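Local atomic coordinates of citryl-spermidine/3,4-dihydroxybenzoyl-citryl-spermidine:spermidine ligase (Bacillus anthracis, PDB entry 3TO3), a protein that catalyses the ATP-dependent condensation of spermidine with citryl-spermidine or its 3,4-dihydroxybenzoyl derivative during biosynthesis of the siderophore petrobactin. Residues 342-347 with 453-458. Residues are numbered along the deposited sequence; the frame is centred on the assembly and turned at random. Where two conformers were deposited one is given.
Sequences SRVILL and VRIALK
Ile345 and Leu346 pair in parallel with Ala456 and Leu457, joining strands 345-355 and 451-457 of the mixed sheet. Three backbone hydrogen bonds hold the pair. Ile345 N donates to Ile455 O (2.9 Å). Ile345 O accepts from Leu457 N, and Leu347 N donates to Leu457 O. Before the strand pairing begins, a water bridges Ser342 O and Ile455 N.

Across the contact, the side-chain hydrogen bonds come from Arg454. Its NE donates to Arg343 O at 3.0 Å, with the oxygen near the guanidinium plane; NH2 adds a weak second bond to the same oxygen. Bends at chi2 and chi3 (-147° and -85°) turn the group back to that carbonyl. Ile345 CG1 lies over one guanidinium face, 3.7 Å from Arg454 NH2. Arg343 was modelled in two positions; in one, its guanidinium lies over the opposite face, a less certain stack. Glu382 forms long, weak ion pairs with Arg454 and, in that conformer, Arg343, and may ease their like charge.

Apolar contacts line both sheet faces. Ile345 CB meets Ala456 CB at 3.6 Å. On the other face Leu457 CD1 touches Leu346 CD2 (3.6 Å) and Val344 CG1 (3.8 Å).

Beyond the pairing, Lys458 NZ makes a hydrogen bond to Gln441 O, and the Lys458 side chain comes within about 5 Å of the bound ATP and of the magnesium ion. The backbone bonds thus fix the strand register, while Arg454 ties the loop before strand 345-355 to strand 451-457 through Arg343 O.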
loop_
_atom_site.group_PDB
_atom_site.type_symbol
_atom_site.label_atom_id
_atom_site.label_comp_id
_atom_site.label_asym_id
_atom_site.label_seq_id
_atom_site.Cartn_x
_atom_site.Cartn_y
_atom_site.Cartn_z
ATOM N N SER B 342 6.351 27.190 -38.757
ATOM C CA SER B 342 5.773 26.206 -37.827
ATOM C C SER B 342 4.869 26.794 -36.763
ATOM O O SER B 342 3.783 26.290 -36.516
ATOM C CB SER B 342 6.889 25.478 -37.095
ATOM O OG SER B 342 7.139 24.253 -37.738
ATOM N N ARG B 343 5.338 27.842 -36.103
ATOM C CA ARG B 343 4.542 28.507 -35.078
ATOM C C ARG B 343 4.253 27.548 -33.922
ATOM O O ARG B 343 3.184 27.580 -33.314
ATOM C CB ARG B 343 3.252 29.073 -35.681
ATOM C CG ARG B 343 3.491 30.119 -36.778
ATOM C CD ARG B 343 2.282 30.276 -37.676
ATOM N NE ARG B 343 1.031 30.307 -36.930
ATOM C CZ ARG B 343 -0.104 29.767 -37.361
ATOM N NH1 ARG B 343 -0.147 29.148 -38.538
ATOM N NH2 ARG B 343 -1.198 29.849 -36.620
ATOM N N VAL B 344 5.237 26.704 -33.632
ATOM C CA VAL B 344 5.197 25.810 -32.499
ATOM C C VAL B 344 4.886 26.536 -31.192
ATOM O O VAL B 344 5.404 27.613 -30.943
ATOM C CB VAL B 344 6.570 25.153 -32.338
ATOM C CG1 VAL B 344 6.587 24.274 -31.105
ATOM C CG2 VAL B 344 6.898 24.348 -33.586
ATOM N N ILE B 345 4.023 25.943 -30.367
ATOM C CA ILE B 345 3.710 26.474 -29.043
ATOM C C ILE B 345 4.449 25.630 -28.016
ATOM O O ILE B 345 4.396 24.417 -28.097
ATOM C CB ILE B 345 2.225 26.322 -28.743
ATOM C CG1 ILE B 345 1.394 27.083 -29.760
ATOM C CG2 ILE B 345 1.892 26.751 -27.306
ATOM C CD1 ILE B 345 -0.022 26.553 -29.830
ATOM N N LEU B 346 5.167 26.251 -27.080
ATOM C CA LEU B 346 5.732 25.498 -25.949
ATOM C C LEU B 346 5.017 25.932 -24.679
ATOM O O LEU B 346 5.132 27.084 -24.301
ATOM C CB LEU B 346 7.227 25.765 -25.809
ATOM C CG LEU B 346 8.092 25.379 -27.004
ATOM C CD1 LEU B 346 9.524 25.632 -26.652
ATOM C CD2 LEU B 346 7.918 23.947 -27.384
ATOM N N LEU B 347 4.260 25.056 -24.020
ATOM C CA LEU B 347 3.550 25.546 -22.834
ATOM C C LEU B 347 4.605 25.594 -21.726
ATOM O O LEU B 347 5.121 24.558 -21.277
ATOM C CB LEU B 347 2.411 24.600 -22.443
ATOM C CG LEU B 347 1.368 24.375 -23.527
ATOM C CD1 LEU B 347 0.371 23.336 -23.089
ATOM C CD2 LEU B 347 0.666 25.723 -23.882
ATOM N N VAL B 453 -3.203 22.802 -37.887
ATOM C CA VAL B 453 -2.601 24.129 -37.940
ATOM C C VAL B 453 -1.160 24.148 -37.417
ATOM O O VAL B 453 -0.239 24.578 -38.118
ATOM C CB VAL B 453 -3.478 25.195 -37.239
ATOM C CG1 VAL B 453 -2.814 26.565 -37.304
ATOM C CG2 VAL B 453 -4.854 25.254 -37.906
ATOM N N ARG B 454 -0.993 23.766 -36.150
ATOM C CA ARG B 454 0.281 23.859 -35.466
ATOM C C ARG B 454 0.298 22.902 -34.260
ATOM O O ARG B 454 -0.744 22.344 -33.884
ATOM C CB ARG B 454 0.549 25.324 -35.059
ATOM C CG ARG B 454 -0.446 25.867 -34.034
ATOM C CD ARG B 454 -0.702 27.335 -34.225
ATOM N NE ARG B 454 0.284 28.175 -33.552
ATOM C CZ ARG B 454 -0.018 29.165 -32.719
ATOM N NH1 ARG B 454 -1.285 29.442 -32.429
ATOM N NH2 ARG B 454 0.953 29.869 -32.170
ATOM N N ILE B 455 1.490 22.676 -33.699
ATOM C CA ILE B 455 1.671 21.783 -32.558
ATOM C C ILE B 455 2.037 22.511 -31.243
ATOM O O ILE B 455 2.745 23.524 -31.241
ATOM C CB ILE B 455 2.733 20.714 -32.877
ATOM C CG1 ILE B 455 2.491 19.480 -32.028
ATOM C CG2 ILE B 455 4.136 21.252 -32.703
ATOM C CD1 ILE B 455 1.081 18.921 -32.232
ATOM N N ALA B 456 1.543 22.007 -30.122
ATOM C CA ALA B 456 1.893 22.578 -28.823
ATOM C C ALA B 456 2.519 21.470 -28.022
ATOM O O ALA B 456 2.038 20.346 -28.063
ATOM C CB ALA B 456 0.677 23.098 -28.115
ATOM N N LEU B 457 3.606 21.769 -27.322
ATOM C CA LEU B 457 4.368 20.734 -26.622
ATOM C C LEU B 457 4.393 21.051 -25.150
ATOM O O LEU B 457 4.348 22.221 -24.755
ATOM C CB LEU B 457 5.787 20.635 -27.177
ATOM C CG LEU B 457 5.845 20.420 -28.691
ATOM C CD1 LEU B 457 7.118 20.993 -29.257
ATOM C CD2 LEU B 457 5.706 18.942 -29.014
ATOM N N LYS B 458 4.412 20.013 -24.334
ATOM C CA LYS B 458 4.421 20.198 -22.886
ATOM C C LYS B 458 5.225 19.086 -22.231
ATOM O O LYS B 458 5.681 18.170 -22.926
ATOM C CB LYS B 458 2.996 20.244 -22.320
ATOM C CG LYS B 458 2.097 19.030 -22.661
ATOM C CD LYS B 458 0.724 19.242 -21.983
ATOM C CE LYS B 458 -0.202 18.000 -22.067
ATOM N NZ LYS B 458 0.311 16.849 -21.246
HETATM O O HOH W 1 3.562 23.678 -35.142
HETATM O O HOH W 2 1.821 26.354 -38.806
#